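Local coordinates for protein pectate lyase (Pectobacterium carotovorum, PDB 4U4B) that probably depolymerises polygalacturonate and methyl-esterified pectins from within the chain, by calcium-dependent eliminative cleavage that leaves unsaturated galacturonosyl ends, at residues A[128-133]-A[160-165]; A[140-145]-A[155-160]; A[185-190]-A[205-210]. One frame throughout, in Å; residues are numbered along the deposited sequence.

Overall arrangement
All three contacts belong to the right-handed parallel β-helix characteristic of pectate lyases of this family. Contact 1 joins the turns of two successive coils, contact 2 is nested inside the loop that contact 1 closes, and contact 3 pairs strands farther along the coil series. The centres of contacts 1 and 2 are about 11 Å apart, those of 1 and 3 about 10 Å, and those of 2 and 3 about 14 Å. E160 is shared by contacts 1 and 2, while strand 163-165 of contact 1 is hydrogen-bonded to strand 185-192 of contact 3. Contact 2 approaches the calcium site, with the V156 side chain about 9 Å from that of I195; I209 of contact 3 is about 11 Å from the same side chain.

Contact 1: A[128-133]-A[160-165]; sequences AVIKDK and ENATIK
K131 pairs with E160 where two coils of the β-helix run in parallel register before both chains turn a corner. The backbone of E160 grips the strand on both sides of K131: its N donates to I130 O at 2.8 Å, and its O accepts from D132 N at 2.9 Å. The side chain of K131 leaves with CG anti to its backbone N (chi1 -175°), which lays its methylenes across those of E160. CB and CG lie near E160 O, CG also reaches E160 CB at 4.0 Å, and CD and CE skirt the carboxylate, CE coming to 3.7 Å from E160 OE2. A bend at the last torsion (chi4 -41°) then turns NZ to its own neighbour, forming a salt bridge of 2.8 Å with D132 OD2, which it meets from above the carboxylate plane. NZ remains 5.0 Å from E160 OE2, so that attraction would be felt only at longer range.

D132 and N161 both adopt left-handed backbone conformations, and the two strands therefore bend at matching levels. Their side chains are linked: N161 ND2 donates to D132 OD1 over 3.2 Å, the acceptor lying in the amide plane although carboxylate and amide are turned 74° apart. N161 OD1 accepts in turn from the backbone N of N184 in the following coil, so the corner residues of successive coils are linked. Past the corner, T163 N bonds to K133 O, and the methyl of A162 points at the 128-133 segment, against the carbonyl oxygens of K133 and I130 and 4.0 Å from I130 CG2.

Strand 128-131 is the outermost of its sheet and is flanked by strand 157-160, whereas strand 163-165 runs between strands 134-136 and 185-192, with I164 packed on V135 and I187.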
loop_
_atom_site.group_PDB
_atom_site.type_symbol
_atom_site.label_atom_id
_atom_site.label_comp_id
_atom_site.label_asym_id
_atom_site.label_seq_id
_atom_site.Cartn_x
_atom_site.Cartn_y
_atom_site.Cartn_z
ATOM N N ALA A 128 -8.800 -13.368 -10.612
ATOM C CA ALA A 128 -9.474 -14.176 -9.596
ATOM C C ALA A 128 -10.473 -13.395 -8.773
ATOM O O ALA A 128 -10.281 -12.214 -8.478
ATOM C CB ALA A 128 -8.455 -14.810 -8.655
ATOM N N VAL A 129 -11.531 -14.085 -8.381
ATOM C CA VAL A 129 -12.491 -13.566 -7.435
ATOM C C VAL A 129 -12.418 -14.395 -6.173
ATOM O O VAL A 129 -12.810 -15.565 -6.162
ATOM C CB VAL A 129 -13.913 -13.589 -8.018
ATOM C CG1 VAL A 129 -14.914 -13.009 -7.025
ATOM C CG2 VAL A 129 -13.933 -12.813 -9.329
ATOM N N ILE A 130 -11.880 -13.804 -5.110
ATOM C CA ILE A 130 -11.678 -14.537 -3.868
ATOM C C ILE A 130 -12.800 -14.169 -2.910
ATOM O O ILE A 130 -13.076 -12.990 -2.688
ATOM C CB ILE A 130 -10.302 -14.214 -3.211
ATOM C CG1 ILE A 130 -9.179 -14.159 -4.261
ATOM C CG2 ILE A 130 -10.004 -15.200 -2.077
ATOM C CD1 ILE A 130 -8.755 -15.510 -4.800
ATOM N N LYS A 131 -13.435 -15.168 -2.319
ATOM C CA LYS A 131 -14.618 -14.909 -1.516
ATOM C C LYS A 131 -14.601 -15.642 -0.181
ATOM O O LYS A 131 -14.452 -16.860 -0.142
ATOM C CB LYS A 131 -15.856 -15.294 -2.318
ATOM C CG LYS A 131 -17.156 -14.969 -1.651
ATOM C CD LYS A 131 -18.246 -14.866 -2.702
ATOM C CE LYS A 131 -19.539 -14.439 -2.071
ATOM N NZ LYS A 131 -19.698 -15.147 -0.775
ATOM N N ASP A 132 -14.736 -14.887 0.910
ATOM C CA ASP A 132 -14.863 -15.454 2.253
ATOM C C ASP A 132 -13.688 -16.324 2.702
ATOM O O ASP A 132 -13.891 -17.357 3.337
ATOM C CB ASP A 132 -16.151 -16.271 2.344
ATOM C CG ASP A 132 -17.382 -15.412 2.249
ATOM O OD1 ASP A 132 -17.389 -14.324 2.851
ATOM O OD2 ASP A 132 -18.338 -15.814 1.567
ATOM N N LYS A 133 -12.467 -15.918 2.378
ATOM C CA LYS A 133 -11.287 -16.657 2.844
ATOM C C LYS A 133 -10.017 -15.838 2.744
ATOM O O LYS A 133 -10.027 -14.703 2.262
ATOM C CB LYS A 133 -11.098 -17.954 2.053
ATOM C CG LYS A 133 -10.918 -17.746 0.558
ATOM C CD LYS A 133 -11.031 -19.071 -0.208
ATOM C CE LYS A 133 -9.883 -20.017 0.108
ATOM N NZ LYS A 133 -10.159 -21.422 -0.339
ATOM N N GLU A 160 -14.082 -10.481 -1.907
ATOM C CA GLU A 160 -15.387 -10.347 -1.286
ATOM C C GLU A 160 -15.278 -10.921 0.114
ATOM O O GLU A 160 -15.192 -12.141 0.288
ATOM C CB GLU A 160 -16.469 -11.065 -2.095
ATOM C CG GLU A 160 -16.494 -10.704 -3.583
ATOM C CD GLU A 160 -17.696 -11.295 -4.313
ATOM O OE1 GLU A 160 -17.536 -11.778 -5.450
ATOM O OE2 GLU A 160 -18.811 -11.270 -3.747
ATOM N N ASN A 161 -15.270 -10.035 1.102
ATOM C CA ASN A 161 -15.087 -10.446 2.481
ATOM C C ASN A 161 -13.895 -11.399 2.591
ATOM O O ASN A 161 -14.005 -12.484 3.155
ATOM C CB ASN A 161 -16.364 -11.101 3.013
ATOM C CG ASN A 161 -16.448 -11.054 4.517
ATOM O OD1 ASN A 161 -16.353 -9.981 5.125
ATOM N ND2 ASN A 161 -16.611 -12.216 5.134
ATOM N N ALA A 162 -12.769 -11.001 2.003
ATOM C CA ALA A 162 -11.613 -11.882 1.908
ATOM C C ALA A 162 -10.286 -11.188 2.246
ATOM O O ALA A 162 -10.203 -9.953 2.337
ATOM C CB ALA A 162 -11.543 -12.496 0.510
ATOM N N THR A 163 -9.250 -11.993 2.444
ATOM C CA THR A 163 -7.906 -11.463 2.660
ATOM C C THR A 163 -6.920 -12.017 1.628
ATOM O O THR A 163 -6.930 -13.214 1.329
ATOM C CB THR A 163 -7.412 -11.786 4.086
ATOM O OG1 THR A 163 -8.273 -11.146 5.031
ATOM C CG2 THR A 163 -5.971 -11.304 4.314
ATOM N N ILE A 164 -6.095 -11.149 1.056
ATOM C CA ILE A 164 -4.992 -11.601 0.213
ATOM C C ILE A 164 -3.636 -11.149 0.778
ATOM O O ILE A 164 -3.496 -10.025 1.272
ATOM C CB ILE A 164 -5.154 -11.118 -1.247
ATOM C CG1 ILE A 164 -4.103 -11.779 -2.129
ATOM C CG2 ILE A 164 -5.089 -9.602 -1.361
ATOM C CD1 ILE A 164 -4.415 -11.697 -3.572
ATOM N N LYS A 165 -2.653 -12.045 0.715
ATOM C CA LYS A 165 -1.320 -11.803 1.263
ATOM C C LYS A 165 -0.211 -12.085 0.255
ATOM O O LYS A 165 -0.312 -13.022 -0.533
ATOM C CB LYS A 165 -1.078 -12.685 2.497
ATOM C CG LYS A 165 -2.064 -12.511 3.638
ATOM C CD LYS A 165 -1.555 -13.208 4.908
ATOM C CE LYS A 165 -1.195 -14.640 4.657
ATOM N NZ LYS A 165 -1.190 -15.391 5.954
#

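Contact 2: A[140-145]-A[155-160]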
loop_
_atom_site.group_PDB
_atom_site.type_symbol
_atom_site.label_atom_id
_atom_site.label_comp_id
_atom_site.label_asym_id
_atom_site.label_seq_id
_atom_site.Cartn_x
_atom_site.Cartn_y
_atom_site.Cartn_z
ATOM N N ILE A 140 4.276 -14.454 -5.790
ATOM C CA ILE A 140 4.226 -14.523 -7.253
ATOM C C ILE A 140 3.862 -13.173 -7.825
ATOM O O ILE A 140 3.391 -12.294 -7.107
ATOM C CB ILE A 140 3.190 -15.552 -7.789
ATOM C CG1 ILE A 140 1.774 -15.081 -7.469
ATOM C CG2 ILE A 140 3.452 -16.921 -7.238
ATOM C CD1 ILE A 140 0.671 -16.079 -7.833
ATOM N N THR A 141 4.061 -13.029 -9.130
ATOM C CA THR A 141 3.654 -11.841 -9.853
ATOM C C THR A 141 2.438 -12.090 -10.749
ATOM O O THR A 141 2.407 -13.050 -11.530
ATOM C CB THR A 141 4.794 -11.311 -10.736
ATOM O OG1 THR A 141 5.989 -11.165 -9.952
ATOM C CG2 THR A 141 4.411 -9.965 -11.338
ATOM N N LEU A 142 1.457 -11.202 -10.651
ATOM C CA LEU A 142 0.267 -11.267 -11.497
ATOM C C LEU A 142 0.022 -9.903 -12.124
ATOM O O LEU A 142 0.496 -8.883 -11.600
ATOM C CB LEU A 142 -0.967 -11.692 -10.693
ATOM C CG LEU A 142 -0.988 -13.105 -10.112
ATOM C CD1 LEU A 142 -2.307 -13.334 -9.393
ATOM C CD2 LEU A 142 -0.792 -14.132 -11.216
ATOM N N GLY A 143 -0.736 -9.876 -13.222
ATOM C CA GLY A 143 -1.131 -8.625 -13.821
ATOM C C GLY A 143 -2.116 -8.766 -14.965
ATOM O O GLY A 143 -2.146 -9.786 -15.647
ATOM N N LEU A 144 -2.919 -7.721 -15.147
ATOM C CA LEU A 144 -3.879 -7.592 -16.240
ATOM C C LEU A 144 -3.855 -6.139 -16.702
ATOM O O LEU A 144 -3.767 -5.251 -15.862
ATOM C CB LEU A 144 -5.291 -7.953 -15.787
ATOM C CG LEU A 144 -5.591 -9.366 -15.327
ATOM C CD1 LEU A 144 -7.006 -9.419 -14.759
ATOM C CD2 LEU A 144 -5.448 -10.286 -16.494
ATOM N N SER A 145 -3.956 -5.887 -18.005
ATOM C CA SER A 145 -3.943 -4.504 -18.506
ATOM C C SER A 145 -5.128 -3.651 -18.005
ATOM O O SER A 145 -6.110 -4.177 -17.478
ATOM C CB SER A 145 -3.907 -4.500 -20.026
ATOM O OG SER A 145 -3.396 -3.268 -20.506
ATOM N N PRO A 155 -10.631 -6.730 -12.273
ATOM C CA PRO A 155 -9.514 -6.351 -11.392
ATOM C C PRO A 155 -8.524 -7.519 -11.321
ATOM O O PRO A 155 -8.982 -8.653 -11.455
ATOM C CB PRO A 155 -10.191 -6.110 -10.042
ATOM C CG PRO A 155 -11.633 -5.839 -10.376
ATOM C CD PRO A 155 -11.930 -6.694 -11.577
ATOM N N VAL A 156 -7.227 -7.280 -11.134
ATOM C CA VAL A 156 -6.301 -8.406 -11.123
ATOM C C VAL A 156 -6.678 -9.386 -10.012
ATOM O O VAL A 156 -6.465 -10.583 -10.128
ATOM C CB VAL A 156 -4.844 -7.964 -10.963
ATOM C CG1 VAL A 156 -4.618 -7.251 -9.601
ATOM C CG2 VAL A 156 -3.929 -9.164 -11.133
ATOM N N ILE A 157 -7.285 -8.876 -8.952
ATOM C CA ILE A 157 -7.829 -9.711 -7.898
ATOM C C ILE A 157 -9.038 -9.001 -7.326
ATOM O O ILE A 157 -8.969 -7.808 -7.017
ATOM C CB ILE A 157 -6.813 -9.973 -6.745
ATOM C CG1 ILE A 157 -5.635 -10.854 -7.207
ATOM C CG2 ILE A 157 -7.533 -10.572 -5.541
ATOM C CD1 ILE A 157 -5.910 -12.326 -7.205
ATOM N N THR A 158 -10.136 -9.731 -7.177
ATOM C CA THR A 158 -11.324 -9.201 -6.531
ATOM C C THR A 158 -11.570 -9.918 -5.232
ATOM O O THR A 158 -11.551 -11.150 -5.173
ATOM C CB THR A 158 -12.586 -9.346 -7.412
ATOM O OG1 THR A 158 -12.380 -8.660 -8.646
ATOM C CG2 THR A 158 -13.802 -8.778 -6.697
ATOM N N LEU A 159 -11.816 -9.138 -4.190
ATOM C CA LEU A 159 -12.015 -9.685 -2.867
ATOM C C LEU A 159 -13.447 -9.436 -2.421
ATOM O O LEU A 159 -13.974 -8.332 -2.565
ATOM C CB LEU A 159 -11.028 -9.064 -1.870
ATOM C CG LEU A 159 -9.533 -9.217 -2.163
ATOM C CD1 LEU A 159 -8.747 -8.431 -1.112
ATOM C CD2 LEU A 159 -9.087 -10.693 -2.183
ATOM N N GLU A 160 -14.082 -10.481 -1.907
ATOM C CA GLU A 160 -15.387 -10.347 -1.286
ATOM C C GLU A 160 -15.278 -10.921 0.114
ATOM O O GLU A 160 -15.192 -12.141 0.288
ATOM C CB GLU A 160 -16.469 -11.065 -2.095
ATOM C CG GLU A 160 -16.494 -10.704 -3.583
ATOM C CD GLU A 160 -17.696 -11.295 -4.313
ATOM O OE1 GLU A 160 -17.536 -11.778 -5.450
ATOM O OE2 GLU A 160 -18.811 -11.270 -3.747
#
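Within the parallel β-helix, L142 and L144 of one early coil close down on V156 at the entry to strand 157-160. The two segments exchange no hydrogen bonds; the junction consists of aliphatic groups set against one another and against backbone. The segment 140-145 finds its backbone partners outside the pair, L142 bonding to R168 and S170 and L144 to D176. The intervening loop carries C146, tied by a disulfide to C196, so this packing lies at the base of a covalently fastened excursion. The calcium-binding region is close by: the V156 side chain is about 9 Å from that of I195.

V156 gives the most surface to the contact. Its CG1 takes the crowded position between the backbone N and the carbonyl carbon (chi1 63°), and this directs CG2 at the backbone of L142 and G143. There it settles 3.9 Å from L142 CB and equally far from G143 N, resting against the G143 backbone at its N and CA. One branch of L142 reaches farther, its CD1 coming to 4.3 Å from CD1 of I157, a loose methyl-to-methyl meeting that extends the apolar seam into the coil. I169 and I178 from neighbouring strands also pack on V156, which is buried.

L144 meets the backbone of the same residue instead. Both L142 and L144 start toward the facing segment, but L144 ends against main chain: its CD1 lies 3.8 Å from V156 CA and 3.9 Å from P155 O.

Contact 3: A[185-190]-A[205-210]; sequences CRIENV and KTMTIV
I187 and V210 are the two bumps around which these parallel strands of the β-helix fit, on opposite faces of the sheet. On the face of C185, I187, M207 and I209, the CD1 of I187 touches two chain ends, M207 CE at 3.5 Å and I209 CD1 at 3.9 Å. C185, in disulfide with C180, adds its bulk at the start of the row, and L159 from the preceding coil packs on I187.

The other face is ridged by R186 and E188. The R186 chain runs out extended to NE, carrying the guanidinium over V210, whose CG2 sits 3.7 Å beneath the centre of one flat face. The same methyl is 4.0 Å from E188 CG, filling the hollow under the pair. R186 NE closes that hollow by bonding to E188 OE2 at 2.6 Å, in the guanidinium plane.

Five backbone hydrogen bonds, from C185 N to N189 N, join the strands, whose axes run 11° from parallel, 4.7 Å apart at closest approach. The face of C185, I187, M207 and I209 is hydrocarbon and sulfur; on the other, the salt bridge with V210 beneath it would hold the guanidinium in a fixed orientation.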
loop_
_atom_site.group_PDB
_atom_site.type_symbol
_atom_site.label_atom_id
_atom_site.label_comp_id
_atom_site.label_asym_id
_atom_site.label_seq_id
_atom_site.Cartn_x
_atom_site.Cartn_y
_atom_site.Cartn_z
ATOM N N CYS A 185 -12.298 -6.324 3.427
ATOM C CA CYS A 185 -11.186 -6.876 2.659
ATOM C C CYS A 185 -9.847 -6.499 3.281
ATOM O O CYS A 185 -9.630 -5.349 3.651
ATOM C CB CYS A 185 -11.240 -6.389 1.213
ATOM S SG CYS A 185 -12.822 -6.717 0.395
ATOM N N ARG A 186 -8.947 -7.463 3.386
ATOM C CA ARG A 186 -7.633 -7.189 3.969
ATOM C C ARG A 186 -6.570 -7.483 2.912
ATOM O O ARG A 186 -6.587 -8.534 2.276
ATOM C CB ARG A 186 -7.429 -8.010 5.239
ATOM C CG ARG A 186 -6.267 -7.580 6.113
ATOM C CD ARG A 186 -6.448 -8.089 7.525
ATOM N NE ARG A 186 -5.188 -8.064 8.267
ATOM C CZ ARG A 186 -4.948 -7.295 9.324
ATOM N NH1 ARG A 186 -5.892 -6.485 9.790
ATOM N NH2 ARG A 186 -3.762 -7.349 9.924
ATOM N N ILE A 187 -5.697 -6.514 2.672
ATOM C CA ILE A 187 -4.702 -6.630 1.617
ATOM C C ILE A 187 -3.318 -6.444 2.232
ATOM O O ILE A 187 -2.892 -5.317 2.525
ATOM C CB ILE A 187 -4.953 -5.604 0.505
ATOM C CG1 ILE A 187 -6.373 -5.750 -0.051
ATOM C CG2 ILE A 187 -3.907 -5.718 -0.594
ATOM C CD1 ILE A 187 -6.735 -4.696 -1.047
ATOM N N GLU A 188 -2.628 -7.565 2.438
ATOM C CA GLU A 188 -1.392 -7.576 3.226
ATOM C C GLU A 188 -0.161 -7.837 2.376
ATOM O O GLU A 188 -0.138 -8.765 1.579
ATOM C CB GLU A 188 -1.476 -8.621 4.338
ATOM C CG GLU A 188 -2.807 -8.641 5.098
ATOM C CD GLU A 188 -2.863 -9.735 6.177
ATOM O OE1 GLU A 188 -1.884 -10.511 6.327
ATOM O OE2 GLU A 188 -3.883 -9.799 6.894
ATOM N N ASN A 189 0.856 -7.000 2.555
ATOM C CA ASN A 189 2.132 -7.157 1.858
ATOM C C ASN A 189 1.958 -7.370 0.356
ATOM O O ASN A 189 2.359 -8.383 -0.208
ATOM C CB ASN A 189 2.915 -8.306 2.473
ATOM C CG ASN A 189 4.301 -8.435 1.901
ATOM O OD1 ASN A 189 4.859 -7.479 1.366
ATOM N ND2 ASN A 189 4.863 -9.628 2.000
ATOM N N VAL A 190 1.324 -6.406 -0.295
ATOM C CA VAL A 190 1.231 -6.433 -1.745
ATOM C C VAL A 190 2.143 -5.361 -2.308
ATOM O O VAL A 190 2.133 -4.233 -1.834
ATOM C CB VAL A 190 -0.212 -6.220 -2.217
ATOM C CG1 VAL A 190 -0.260 -5.989 -3.708
ATOM C CG2 VAL A 190 -1.062 -7.428 -1.823
ATOM N N LYS A 205 -17.236 -2.711 2.523
ATOM C CA LYS A 205 -17.307 -2.097 3.842
ATOM C C LYS A 205 -15.958 -1.511 4.255
ATOM O O LYS A 205 -15.631 -0.381 3.880
ATOM C CB LYS A 205 -17.785 -3.111 4.887
ATOM C CG LYS A 205 -19.293 -3.131 5.081
ATOM C CD LYS A 205 -19.707 -4.029 6.248
ATOM C CE LYS A 205 -20.598 -3.282 7.250
ATOM N NZ LYS A 205 -19.869 -2.277 8.091
ATOM N N THR A 206 -15.187 -2.272 5.031
ATOM C CA THR A 206 -13.854 -1.839 5.465
ATOM C C THR A 206 -12.759 -2.536 4.669
ATOM O O THR A 206 -12.650 -3.771 4.684
ATOM C CB THR A 206 -13.608 -2.113 6.965
ATOM O OG1 THR A 206 -14.583 -1.426 7.751
ATOM C CG2 THR A 206 -12.213 -1.652 7.376
ATOM N N MET A 207 -11.953 -1.738 3.972
ATOM C CA MET A 207 -10.767 -2.231 3.274
ATOM C C MET A 207 -9.528 -1.822 4.070
ATOM O O MET A 207 -9.328 -0.632 4.386
ATOM C CB MET A 207 -10.704 -1.688 1.842
ATOM C CG MET A 207 -9.582 -2.267 0.945
ATOM S SD MET A 207 -9.498 -1.371 -0.638
ATOM C CE MET A 207 -9.505 -2.683 -1.836
ATOM N N THR A 208 -8.697 -2.804 4.399
ATOM C CA THR A 208 -7.508 -2.554 5.207
ATOM C C THR A 208 -6.255 -2.895 4.431
ATOM O O THR A 208 -6.104 -4.017 3.946
ATOM C CB THR A 208 -7.541 -3.364 6.521
ATOM O OG1 THR A 208 -8.738 -3.042 7.232
ATOM C CG2 THR A 208 -6.309 -3.046 7.418
ATOM N N ILE A 209 -5.366 -1.914 4.321
ATOM C CA ILE A 209 -4.071 -2.077 3.681
ATOM C C ILE A 209 -3.006 -2.235 4.755
ATOM O O ILE A 209 -2.823 -1.333 5.573
ATOM C CB ILE A 209 -3.716 -0.873 2.799
ATOM C CG1 ILE A 209 -4.901 -0.508 1.889
ATOM C CG2 ILE A 209 -2.433 -1.131 2.007
ATOM C CD1 ILE A 209 -5.271 -1.587 0.890
ATOM N N VAL A 210 -2.339 -3.386 4.772
ATOM C CA VAL A 210 -1.345 -3.666 5.802
ATOM C C VAL A 210 0.027 -3.767 5.173
ATOM O O VAL A 210 0.353 -4.774 4.539
ATOM C CB VAL A 210 -1.638 -4.982 6.566
ATOM C CG1 VAL A 210 -0.773 -5.062 7.843
ATOM C CG2 VAL A 210 -3.116 -5.093 6.920
#